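Local coordinates for alpha-glucosidase (Pseudoalteromonas sp. K8, PDB 5HQA), which hydrolyses alpha-glucosides as a calcium-binding, chloride-activated enzyme of glycoside hydrolase family 97, at residues A37-K43 against I123-L129; I182-A188 against P227-I233; H80-T86 against S98-F104; L189-A193 against A217-Q221. All blocks are in the same frame, centred on the assembly; numbering follows the deposited sequence.

Contact 1 (A37-K43 against I123-L129); sequences ALGFEFK and IEITKEL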
# COMPACT_ATOMS: atom_id res chain seq x y z
N ALA A 37 -6.50 18.38 -19.97
CA ALA A 37 -6.77 19.69 -19.39
C ALA A 37 -6.14 19.84 -18.00
O ALA A 37 -5.87 18.87 -17.29
CB ALA A 37 -8.28 19.93 -19.30
N LEU A 38 -5.94 21.11 -17.61
CA LEU A 38 -5.45 21.52 -16.30
C LEU A 38 -6.32 22.65 -15.78
O LEU A 38 -6.78 23.49 -16.56
CB LEU A 38 -4.00 22.00 -16.37
CG LEU A 38 -3.01 20.98 -16.93
CD1 LEU A 38 -1.69 21.66 -17.29
CD2 LEU A 38 -2.78 19.85 -15.94
N GLY A 39 -6.54 22.71 -14.46
CA GLY A 39 -7.23 23.84 -13.88
C GLY A 39 -8.10 23.46 -12.69
O GLY A 39 -8.03 22.35 -12.17
N PHE A 40 -8.91 24.44 -12.25
CA PHE A 40 -9.76 24.32 -11.07
C PHE A 40 -11.08 25.05 -11.27
O PHE A 40 -11.14 26.08 -11.95
CB PHE A 40 -9.13 24.95 -9.81
CG PHE A 40 -7.83 24.34 -9.40
CD1 PHE A 40 -7.80 23.17 -8.66
CD2 PHE A 40 -6.64 24.97 -9.71
CE1 PHE A 40 -6.58 22.61 -8.27
CE2 PHE A 40 -5.41 24.42 -9.32
CZ PHE A 40 -5.39 23.24 -8.60
N GLU A 41 -12.13 24.52 -10.63
CA GLU A 41 -13.35 25.27 -10.33
C GLU A 41 -13.51 25.35 -8.82
O GLU A 41 -13.14 24.43 -8.09
CB GLU A 41 -14.58 24.61 -10.97
CG GLU A 41 -14.53 24.65 -12.48
CD GLU A 41 -15.75 24.03 -13.14
OE1 GLU A 41 -16.67 23.59 -12.43
OE2 GLU A 41 -15.78 24.00 -14.39
N PHE A 42 -14.09 26.47 -8.36
CA PHE A 42 -14.26 26.77 -6.95
C PHE A 42 -15.73 27.02 -6.66
O PHE A 42 -16.51 27.31 -7.57
CB PHE A 42 -13.46 28.01 -6.52
CG PHE A 42 -12.02 27.96 -6.91
CD1 PHE A 42 -11.10 27.30 -6.11
CD2 PHE A 42 -11.57 28.60 -8.06
CE1 PHE A 42 -9.75 27.27 -6.47
CE2 PHE A 42 -10.23 28.56 -8.42
CZ PHE A 42 -9.32 27.90 -7.63
N LYS A 43 -16.10 26.93 -5.39
CA LYS A 43 -17.48 27.18 -5.01
C LYS A 43 -17.87 28.62 -5.32
O LYS A 43 -18.95 28.88 -5.88
CB LYS A 43 -17.70 26.87 -3.53
CG LYS A 43 -19.10 27.22 -3.06
CD LYS A 43 -19.31 26.86 -1.61
CE LYS A 43 -20.61 27.45 -1.10
NZ LYS A 43 -20.64 27.44 0.38
N ILE A 123 -10.85 29.68 0.11
CA ILE A 123 -11.42 29.12 -1.10
C ILE A 123 -11.81 27.67 -0.85
O ILE A 123 -11.31 27.01 0.07
CB ILE A 123 -10.47 29.24 -2.31
CG1 ILE A 123 -9.15 28.55 -2.04
CG2 ILE A 123 -10.23 30.70 -2.66
CD1 ILE A 123 -9.01 27.28 -2.79
N GLU A 124 -12.73 27.19 -1.67
CA GLU A 124 -13.19 25.81 -1.61
C GLU A 124 -13.18 25.27 -3.03
O GLU A 124 -13.98 25.70 -3.87
CB GLU A 124 -14.58 25.72 -0.99
CG GLU A 124 -14.62 26.25 0.44
CD GLU A 124 -15.99 26.13 1.06
OE1 GLU A 124 -16.14 25.37 2.04
OE2 GLU A 124 -16.92 26.80 0.57
N ILE A 125 -12.25 24.35 -3.30
CA ILE A 125 -12.22 23.71 -4.60
C ILE A 125 -13.41 22.78 -4.73
O ILE A 125 -13.67 21.94 -3.86
CB ILE A 125 -10.90 22.94 -4.79
CG1 ILE A 125 -9.71 23.88 -4.74
CG2 ILE A 125 -10.92 22.12 -6.09
CD1 ILE A 125 -8.40 23.13 -4.62
N THR A 126 -14.16 22.94 -5.82
CA THR A 126 -15.26 22.03 -6.13
C THR A 126 -14.93 21.08 -7.27
O THR A 126 -15.59 20.04 -7.39
CB THR A 126 -16.52 22.81 -6.49
OG1 THR A 126 -16.22 23.75 -7.53
CG2 THR A 126 -17.03 23.57 -5.26
N LYS A 127 -13.94 21.40 -8.10
CA LYS A 127 -13.51 20.47 -9.14
C LYS A 127 -12.06 20.77 -9.49
O LYS A 127 -11.69 21.93 -9.66
CB LYS A 127 -14.39 20.57 -10.39
CG LYS A 127 -14.15 19.44 -11.39
CD LYS A 127 -15.20 19.41 -12.49
CE LYS A 127 -16.59 19.29 -11.89
NZ LYS A 127 -16.80 18.02 -11.15
N GLU A 128 -11.25 19.72 -9.59
CA GLU A 128 -9.94 19.81 -10.21
C GLU A 128 -10.10 19.32 -11.65
O GLU A 128 -10.59 18.20 -11.86
CB GLU A 128 -8.91 18.98 -9.44
CG GLU A 128 -7.51 19.12 -10.04
CD GLU A 128 -6.45 18.33 -9.29
OE1 GLU A 128 -6.54 18.23 -8.04
OE2 GLU A 128 -5.53 17.81 -9.95
N LEU A 129 -9.72 20.15 -12.62
CA LEU A 129 -9.99 19.85 -14.02
C LEU A 129 -8.95 18.93 -14.65
O LEU A 129 -9.13 18.54 -15.82
CB LEU A 129 -10.06 21.16 -14.82
CG LEU A 129 -11.17 22.12 -14.37
CD1 LEU A 129 -11.15 23.39 -15.21
CD2 LEU A 129 -12.54 21.45 -14.44
O HOH W 1 -17.36 22.96 -9.80
O HOH W 2 -18.73 28.21 2.25
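Ile125 reaches the rings of both Phe40 and Phe42, and across these two strands each ring is met at its edge or at a slant. Glu124 O lies at the edge of the Phe42 ring, in its plane, while Ile123 CD1 and Ile125 CG1 approach obliquely, each 3.8 Å from Phe42 CE1. Lys127 O sits near the plane of the Phe40 ring at its edge, and Ile125 CD1 comes in at an angle, 4.1 Å from Phe40 CD1. Glu128 runs alongside Phe40 on the same face of the sheet, with Glu128 CG 4.0 Å from Phe40 CE1. Glu41 and Lys127 occupy the other face.

The antiparallel register slips by one between Glu41 and Phe42. Glu41 O takes Thr126 N at 2.9 Å and Lys127 N at 3.1 Å, both from the same face of its carbonyl plane; two residues opposite one make this a classic beta bulge. A water joins Glu41 OE1 to Thr126 OG1 beside it. At one end Leu129 N donates to Gly39 O over 2.8 Å; a CB on Gly39 would come only 3.3 Å from Leu129 CD1. At the other, the extended Lys43 chain lies along Glu124. Their salt bridge is long, 3.8 Å from Lys43 NZ to Glu124 OE2, and a water links the same two atoms.

Segment 123-129 also pairs with strand 218-221, through Ile123 and Ile125. The Phe40 side packs on Phe224, edge-to-face with Phe40, and on Tyr112 and Val114 of strand 107-114; there Thr130, Arg229 and Tyr192 hold the Glu128 carboxylate.

Contact 2 (I182-A188 against P227-I233); sequences ISIHEAA and PWRTIQI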
# COMPACT_ATOMS: atom_id res chain seq x y z
N ILE A 182 1.10 1.58 -18.17
CA ILE A 182 0.94 2.90 -17.58
C ILE A 182 0.17 2.75 -16.28
O ILE A 182 -0.74 1.93 -16.19
CB ILE A 182 0.22 3.86 -18.55
CG1 ILE A 182 1.03 4.00 -19.84
CG2 ILE A 182 -0.03 5.22 -17.90
CD1 ILE A 182 0.35 4.84 -20.91
N SER A 183 0.54 3.54 -15.27
CA SER A 183 -0.21 3.53 -14.02
C SER A 183 -0.33 4.95 -13.51
O SER A 183 0.68 5.66 -13.42
CB SER A 183 0.46 2.64 -12.98
OG SER A 183 -0.39 2.47 -11.86
N ILE A 184 -1.54 5.35 -13.15
CA ILE A 184 -1.83 6.70 -12.66
C ILE A 184 -2.07 6.62 -11.16
O ILE A 184 -2.80 5.75 -10.68
CB ILE A 184 -3.05 7.30 -13.39
CG1 ILE A 184 -2.77 7.35 -14.89
CG2 ILE A 184 -3.39 8.70 -12.84
CD1 ILE A 184 -3.99 7.69 -15.71
N HIS A 185 -1.46 7.54 -10.41
CA HIS A 185 -1.59 7.55 -8.96
C HIS A 185 -1.30 8.97 -8.49
O HIS A 185 -1.37 9.92 -9.29
CB HIS A 185 -0.67 6.47 -8.37
CG HIS A 185 -0.85 6.23 -6.90
ND1 HIS A 185 -2.09 6.03 -6.32
CD2 HIS A 185 0.06 6.14 -5.90
CE1 HIS A 185 -1.93 5.83 -5.02
NE2 HIS A 185 -0.64 5.90 -4.74
N GLU A 186 -1.00 9.14 -7.21
CA GLU A 186 -0.62 10.45 -6.71
C GLU A 186 0.38 10.27 -5.57
O GLU A 186 0.52 9.18 -5.01
CB GLU A 186 -1.84 11.27 -6.28
CG GLU A 186 -2.82 10.60 -5.36
CD GLU A 186 -4.01 11.50 -5.02
OE1 GLU A 186 -5.10 10.96 -4.76
OE2 GLU A 186 -3.85 12.74 -5.01
N ALA A 187 1.09 11.35 -5.24
CA ALA A 187 2.11 11.29 -4.21
C ALA A 187 1.98 12.48 -3.27
O ALA A 187 1.63 13.59 -3.70
CB ALA A 187 3.52 11.25 -4.82
N ALA A 188 2.26 12.24 -1.99
CA ALA A 188 2.25 13.27 -0.94
C ALA A 188 0.86 13.88 -0.79
O ALA A 188 0.67 15.10 -0.89
CB ALA A 188 3.31 14.35 -1.21
N PRO A 227 -1.34 17.84 -4.19
CA PRO A 227 -0.44 16.69 -4.22
C PRO A 227 0.08 16.48 -5.63
O PRO A 227 -0.42 17.06 -6.60
CB PRO A 227 -1.31 15.51 -3.76
CG PRO A 227 -2.50 16.16 -3.05
CD PRO A 227 -2.71 17.46 -3.78
N TRP A 228 1.10 15.63 -5.76
CA TRP A 228 1.59 15.26 -7.08
C TRP A 228 0.61 14.30 -7.75
O TRP A 228 0.06 13.41 -7.11
CB TRP A 228 2.96 14.61 -6.96
CG TRP A 228 4.00 15.54 -6.44
CD1 TRP A 228 4.34 15.78 -5.14
CD2 TRP A 228 4.85 16.39 -7.24
NE1 TRP A 228 5.34 16.72 -5.07
CE2 TRP A 228 5.67 17.11 -6.34
CE3 TRP A 228 4.99 16.61 -8.61
CZ2 TRP A 228 6.63 18.04 -6.78
CZ3 TRP A 228 5.94 17.53 -9.05
CH2 TRP A 228 6.74 18.23 -8.14
N ARG A 229 0.39 14.49 -9.04
CA ARG A 229 -0.28 13.50 -9.89
C ARG A 229 0.81 12.72 -10.61
O ARG A 229 1.73 13.33 -11.16
CB ARG A 229 -1.20 14.18 -10.90
CG ARG A 229 -2.51 14.72 -10.33
CD ARG A 229 -2.32 15.98 -9.47
NE ARG A 229 -3.56 16.30 -8.75
CZ ARG A 229 -3.96 15.67 -7.64
NH1 ARG A 229 -3.21 14.71 -7.11
NH2 ARG A 229 -5.11 16.02 -7.07
N THR A 230 0.75 11.39 -10.58
CA THR A 230 1.84 10.58 -11.10
C THR A 230 1.37 9.71 -12.26
O THR A 230 0.27 9.14 -12.22
CB THR A 230 2.50 9.69 -10.02
OG1 THR A 230 1.57 8.73 -9.52
CG2 THR A 230 3.00 10.54 -8.86
N ILE A 231 2.21 9.60 -13.28
CA ILE A 231 1.97 8.76 -14.44
C ILE A 231 3.22 7.92 -14.65
O ILE A 231 4.22 8.40 -15.19
CB ILE A 231 1.64 9.57 -15.70
CG1 ILE A 231 0.49 10.55 -15.42
CG2 ILE A 231 1.30 8.63 -16.85
CD1 ILE A 231 0.26 11.57 -16.54
N GLN A 232 3.18 6.66 -14.21
CA GLN A 232 4.27 5.74 -14.48
C GLN A 232 4.10 5.16 -15.88
O GLN A 232 2.98 4.84 -16.30
CB GLN A 232 4.29 4.61 -13.45
CG GLN A 232 4.63 5.08 -12.04
CD GLN A 232 4.76 3.92 -11.07
OE1 GLN A 232 3.97 3.77 -10.14
NE2 GLN A 232 5.78 3.11 -11.28
N ILE A 233 5.21 5.03 -16.60
CA ILE A 233 5.21 4.55 -17.97
C ILE A 233 6.39 3.61 -18.15
O ILE A 233 7.52 3.99 -17.82
CB ILE A 233 5.30 5.71 -18.99
CG1 ILE A 233 4.21 6.75 -18.74
CG2 ILE A 233 5.27 5.17 -20.42
CD1 ILE A 233 4.42 8.07 -19.48
O HOH W 3 1.75 6.45 -10.88
O HOH W 4 1.24 3.98 -9.98
O HOH W 5 -5.66 14.53 -4.79
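Glu186 OE2 is gripped by Arg229 NH1 at 2.9 Å and by a water at 2.6 Å that also accepts from Arg229 NH2. The N-H of NH1 points fairly straight at the oxygen (158°), and OE2 lies in the guanidinium plane, whereas NH1 stands above the carboxylate plane. With CG tucked between backbone N and carbonyl carbon (chi1 51°) and the rest extended, the glutamate runs beside the arginine; its CB comes within 3.0 Å of Trp228 O. Second partners fix both charges: Glu186 OE1 meets Lys440 and the Met195 amide, and Arg229 NE meets Glu128.

Six consecutive antiparallel pairs, without a bulge, join the strands; Thr230 N to His185 O, at 2.9 Å, is one of the bonds. On the face of Ser183 and Thr230, one water ties Ser183 O to Thr230 OG1 and another Ser183 OG to Gln232 OE1. Ser183 OG also bonds Thr173, and Gln232 NE2 bonds Leu240 O.

The opposite face is apolar beyond the ion pair: Ile182 CG2 touches Ile231 CG2 at 3.8 Å. Ile231 and Ile233 pack on strand 22-27, and Ile184 and Ile231 on Phe132, so this face meets a second antiparallel sheet, consistent with the beta-sandwich of a galactose-mutarotase-like domain.

Contact 3 (H80-T86 against S98-F104); sequences HNEVTVT and SVRFKAF. With FMT (formic acid), chain I.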
# COMPACT_ATOMS: atom_id res chain seq x y z
N HIS A 80 15.96 13.31 -12.40
CA HIS A 80 14.83 13.80 -13.17
C HIS A 80 15.16 15.18 -13.73
O HIS A 80 16.04 15.89 -13.23
CB HIS A 80 13.54 13.85 -12.34
CG HIS A 80 13.52 14.91 -11.28
ND1 HIS A 80 13.92 14.67 -9.98
CD2 HIS A 80 13.14 16.21 -11.32
CE1 HIS A 80 13.79 15.78 -9.27
NE2 HIS A 80 13.32 16.73 -10.06
N ASN A 81 14.47 15.53 -14.81
CA ASN A 81 14.42 16.90 -15.28
C ASN A 81 13.12 17.53 -14.81
O ASN A 81 12.10 16.84 -14.65
CB ASN A 81 14.53 16.98 -16.80
CG ASN A 81 15.89 16.55 -17.30
OD1 ASN A 81 16.91 16.86 -16.68
ND2 ASN A 81 15.91 15.81 -18.41
N GLU A 82 13.15 18.83 -14.58
CA GLU A 82 12.06 19.54 -13.94
C GLU A 82 11.76 20.80 -14.73
O GLU A 82 12.69 21.46 -15.22
CB GLU A 82 12.44 19.88 -12.50
CG GLU A 82 11.36 20.52 -11.64
CD GLU A 82 11.80 20.59 -10.18
OE1 GLU A 82 12.71 19.81 -9.80
OE2 GLU A 82 11.27 21.41 -9.42
N VAL A 83 10.49 21.13 -14.89
CA VAL A 83 10.11 22.43 -15.44
C VAL A 83 8.93 22.96 -14.65
O VAL A 83 7.99 22.22 -14.33
CB VAL A 83 9.79 22.36 -16.95
CG1 VAL A 83 8.52 21.56 -17.22
CG2 VAL A 83 9.68 23.80 -17.53
N THR A 84 8.99 24.24 -14.30
CA THR A 84 7.86 24.94 -13.71
C THR A 84 7.29 25.87 -14.77
O THR A 84 8.00 26.73 -15.30
CB THR A 84 8.29 25.72 -12.46
OG1 THR A 84 8.89 24.81 -11.53
CG2 THR A 84 7.07 26.37 -11.82
N VAL A 85 6.02 25.66 -15.11
CA VAL A 85 5.33 26.41 -16.15
C VAL A 85 4.36 27.36 -15.46
O VAL A 85 3.50 26.92 -14.70
CB VAL A 85 4.59 25.48 -17.12
CG1 VAL A 85 3.97 26.29 -18.24
CG2 VAL A 85 5.55 24.43 -17.67
N THR A 86 4.50 28.66 -15.72
CA THR A 86 3.64 29.65 -15.11
C THR A 86 2.58 30.08 -16.11
O THR A 86 2.90 30.42 -17.25
CB THR A 86 4.44 30.86 -14.62
OG1 THR A 86 5.35 30.44 -13.61
CG2 THR A 86 3.51 31.92 -14.04
N SER A 98 1.04 28.05 -11.34
CA SER A 98 2.11 27.32 -11.99
C SER A 98 1.85 25.83 -11.85
O SER A 98 1.16 25.38 -10.94
CB SER A 98 3.47 27.69 -11.40
OG SER A 98 3.75 29.06 -11.63
N VAL A 99 2.40 25.06 -12.78
CA VAL A 99 2.43 23.61 -12.67
C VAL A 99 3.89 23.18 -12.77
O VAL A 99 4.61 23.60 -13.68
CB VAL A 99 1.57 22.93 -13.75
CG1 VAL A 99 1.55 21.43 -13.53
CG2 VAL A 99 0.14 23.44 -13.68
N ARG A 100 4.32 22.37 -11.80
CA ARG A 100 5.68 21.86 -11.77
C ARG A 100 5.64 20.42 -12.26
O ARG A 100 4.87 19.61 -11.74
CB ARG A 100 6.25 21.92 -10.35
CG ARG A 100 7.72 21.50 -10.22
CD ARG A 100 8.21 21.62 -8.77
NE ARG A 100 8.00 22.98 -8.27
CZ ARG A 100 8.88 23.97 -8.37
NH1 ARG A 100 10.08 23.78 -8.94
NH2 ARG A 100 8.57 25.16 -7.89
N PHE A 101 6.44 20.11 -13.29
CA PHE A 101 6.55 18.77 -13.85
C PHE A 101 7.92 18.20 -13.55
O PHE A 101 8.93 18.89 -13.75
CB PHE A 101 6.34 18.77 -15.36
CG PHE A 101 4.97 19.17 -15.80
CD1 PHE A 101 4.03 18.21 -16.16
CD2 PHE A 101 4.61 20.50 -15.85
CE1 PHE A 101 2.76 18.58 -16.56
CE2 PHE A 101 3.35 20.88 -16.26
CZ PHE A 101 2.42 19.91 -16.61
N LYS A 102 7.97 16.95 -13.10
CA LYS A 102 9.22 16.22 -12.93
C LYS A 102 9.18 14.99 -13.83
O LYS A 102 8.26 14.18 -13.72
CB LYS A 102 9.44 15.82 -11.47
CG LYS A 102 9.68 16.99 -10.53
CD LYS A 102 9.93 16.53 -9.11
CE LYS A 102 10.38 17.66 -8.21
NZ LYS A 102 10.84 17.13 -6.88
N ALA A 103 10.16 14.87 -14.71
CA ALA A 103 10.20 13.77 -15.68
C ALA A 103 11.34 12.84 -15.31
O ALA A 103 12.51 13.23 -15.36
CB ALA A 103 10.37 14.31 -17.10
N PHE A 104 10.99 11.61 -14.92
CA PHE A 104 11.92 10.53 -14.62
C PHE A 104 11.95 9.55 -15.79
O PHE A 104 11.03 9.52 -16.61
CB PHE A 104 11.52 9.77 -13.36
CG PHE A 104 11.35 10.63 -12.14
CD1 PHE A 104 12.33 10.64 -11.15
CD2 PHE A 104 10.20 11.38 -11.96
CE1 PHE A 104 12.18 11.41 -10.01
CE2 PHE A 104 10.03 12.15 -10.82
CZ PHE A 104 11.03 12.17 -9.85
C FMT I . 11.40 27.07 -9.74
O1 FMT I . 10.21 27.39 -9.67
O2 FMT I . 12.05 26.63 -8.79
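Arg100 starts with CB 4.1 Å from Thr84 OG1, and its CG and CD then pass Glu82 OE2, CD at 3.1 Å. A turn at chi3 (-56°) swings the guanidinium back over the neighbouring strand. There NH1 donates to Glu82 OE2 at 2.7 Å, a salt bridge in which carboxylate and guanidinium planes stand nearly perpendicular (83°). Thr84 OG1 lies over one guanidinium face, 3.0 Å from Arg100 NH1, but too badly angled for a hydrogen bond. NE pairs with Glu113, and NH2 bonds O1 of a formate, probably from the crystallisation liquor, at 3.3 Å. A methionine in place of Arg100 would probably leave Glu82 OE2 and Glu113 without their shared positive mate.

The other carboxylate oxygen, Glu82 OE1, accepts from His80 NE2 at 3.2 Å, while His80 ND1 bonds Asp78, so both ring nitrogens hold the imidazole's rotation. Lys102 CD lies over a face of that ring, and His80 CB sits above the centre of the Phe104 ring, 3.7 Å from its centroid.

On the reverse face Val83, Val85 and Phe101 pack against strands 2-4 and 10-15. The regular ladder is a beta hairpin, strands 75-89 and 95-104, in a large antiparallel sheet packed on a second, consistent with a beta-sandwich.

Contact 4 (L189-A193 against A217-Q221); sequences LVDYA and AVKKQ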
# COMPACT_ATOMS: atom_id res chain seq x y z
N LEU A 189 -0.11 13.02 -0.52
CA LEU A 189 -1.50 13.46 -0.34
C LEU A 189 -1.63 14.04 1.06
O LEU A 189 -1.82 13.30 2.04
CB LEU A 189 -2.47 12.31 -0.58
CG LEU A 189 -3.95 12.58 -0.32
CD1 LEU A 189 -4.47 13.78 -1.12
CD2 LEU A 189 -4.75 11.32 -0.64
N VAL A 190 -1.52 15.37 1.16
CA VAL A 190 -1.47 16.10 2.43
C VAL A 190 -2.45 17.26 2.34
O VAL A 190 -2.37 18.06 1.41
CB VAL A 190 -0.06 16.63 2.72
CG1 VAL A 190 -0.05 17.44 4.02
CG2 VAL A 190 0.95 15.49 2.79
N ASP A 191 -3.35 17.36 3.32
CA ASP A 191 -4.32 18.46 3.41
C ASP A 191 -5.06 18.67 2.09
O ASP A 191 -5.20 19.79 1.60
CB ASP A 191 -3.64 19.76 3.85
CG ASP A 191 -4.64 20.86 4.16
OD1 ASP A 191 -5.73 20.52 4.68
OD2 ASP A 191 -4.36 22.05 3.87
N TYR A 192 -5.56 17.58 1.53
CA TYR A 192 -6.22 17.63 0.24
C TYR A 192 -7.09 16.39 0.14
O TYR A 192 -6.96 15.45 0.93
CB TYR A 192 -5.19 17.69 -0.89
CG TYR A 192 -5.64 18.31 -2.20
CD1 TYR A 192 -5.57 19.69 -2.41
CD2 TYR A 192 -6.08 17.50 -3.26
CE1 TYR A 192 -5.95 20.25 -3.63
CE2 TYR A 192 -6.46 18.05 -4.48
CZ TYR A 192 -6.39 19.43 -4.65
OH TYR A 192 -6.76 19.97 -5.86
N ALA A 193 -8.01 16.40 -0.82
CA ALA A 193 -8.91 15.28 -1.05
C ALA A 193 -8.26 14.28 -2.01
O ALA A 193 -7.60 14.68 -2.97
CB ALA A 193 -10.24 15.77 -1.63
N ALA A 217 -14.84 19.93 -2.26
CA ALA A 217 -13.75 18.96 -2.24
C ALA A 217 -12.63 19.37 -1.28
O ALA A 217 -12.25 18.58 -0.40
CB ALA A 217 -13.19 18.77 -3.65
N VAL A 218 -12.08 20.58 -1.43
CA VAL A 218 -10.88 20.96 -0.69
C VAL A 218 -11.04 22.38 -0.16
O VAL A 218 -11.33 23.30 -0.92
CB VAL A 218 -9.60 20.89 -1.54
CG1 VAL A 218 -8.37 21.23 -0.66
CG2 VAL A 218 -9.45 19.52 -2.19
N LYS A 219 -10.81 22.55 1.14
CA LYS A 219 -10.81 23.86 1.78
C LYS A 219 -9.37 24.35 1.93
O LYS A 219 -8.53 23.64 2.50
CB LYS A 219 -11.50 23.78 3.14
CG LYS A 219 -12.92 23.22 3.08
CD LYS A 219 -13.48 22.93 4.47
CE LYS A 219 -14.90 22.40 4.40
NZ LYS A 219 -15.42 22.03 5.75
N LYS A 220 -9.08 25.54 1.41
CA LYS A 220 -7.77 26.15 1.54
C LYS A 220 -7.93 27.61 1.94
O LYS A 220 -8.96 28.24 1.70
CB LYS A 220 -6.95 26.06 0.24
CG LYS A 220 -6.58 24.64 -0.19
CD LYS A 220 -5.48 24.05 0.71
CE LYS A 220 -4.94 22.77 0.11
NZ LYS A 220 -3.80 22.24 0.91
N GLN A 221 -6.89 28.16 2.54
CA GLN A 221 -6.82 29.59 2.81
C GLN A 221 -5.59 30.14 2.10
O GLN A 221 -4.46 29.84 2.50
CB GLN A 221 -6.77 29.87 4.30
CG GLN A 221 -6.79 31.34 4.63
CD GLN A 221 -6.77 31.58 6.12
OE1 GLN A 221 -5.71 31.52 6.76
NE2 GLN A 221 -7.95 31.85 6.69
O HOH W 6 -2.59 20.30 -0.83
O HOH W 7 -5.95 24.12 4.61
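Lys220 and Asp191 meet from opposite directions, and the shape of the lysine chain decides how. Its CG lies beside the backbone N, a bend at chi2 (-73°) turns the chain toward the loop, and the remainder is extended. NZ thereby donates to two acceptors of one residue, Asp191 O at 2.9 Å and Asp191 OD2 at 3.0 Å; the carboxylate oxygen is approached from above its plane. A water 2.9 Å from Lys220 NZ carries the link on to Val190 O. Asp191 itself has positive, left-handed backbone angles, and its OD1 is held by Gln413 and Asn417. A leucine in place of Lys220 would probably leave Asp191 OD2 without its counter-charge and the loop carbonyl of Asp191 without this donor.

Tyr192 places its ring broadside to the strand, with chi1 at -155°, well short of a fully anti CG. Val218 CG2 stands over the ring centre, 3.7 Å from the centroid and only 5° off the normal: a clear CH-pi contact. The other branch, Val218 CG1, touches Tyr192 CD1 at 3.6 Å, and Lys220 CE lies near the ring plane at its edge. Ala193 CB adds to the apolar patch, 3.9 Å from Val218 CG2. The phenol is fixed at its far end, where OH bonds Glu128 OE1.

A loop thus packs on the short strand 218-221, which pairs with strand 122-134 and opens with a classic beta bulge, Ala217 and Val218 both facing Ile125.

Overall arrangement
All four contacts lie in the N-terminal family-97 region, away from the calcium, magnesium and glycan sites. Contacts 1 and 4, with centres about 11 Å apart, share a sheet: Ile125 N lies 2.8 Å from Val218 O, a probable hydrogen bond between adjoining strands. Contacts 2 and 3, about 14 Å apart between centres, share the other, where Trp228 CZ3 packs 3.6 Å from Arg100 O. The two sheets are joined by the salt bridge from Glu128 OE2 to Arg229 NE (2.8 Å), linking contacts 1 and 2. Tyr192 of contact 4 also bridges, its OH bonding Glu128 and its CD2 lying 3.4 Å from Pro227 CD. Contacts 3 and 4 do not touch; their nearest atoms are about 11 Å apart.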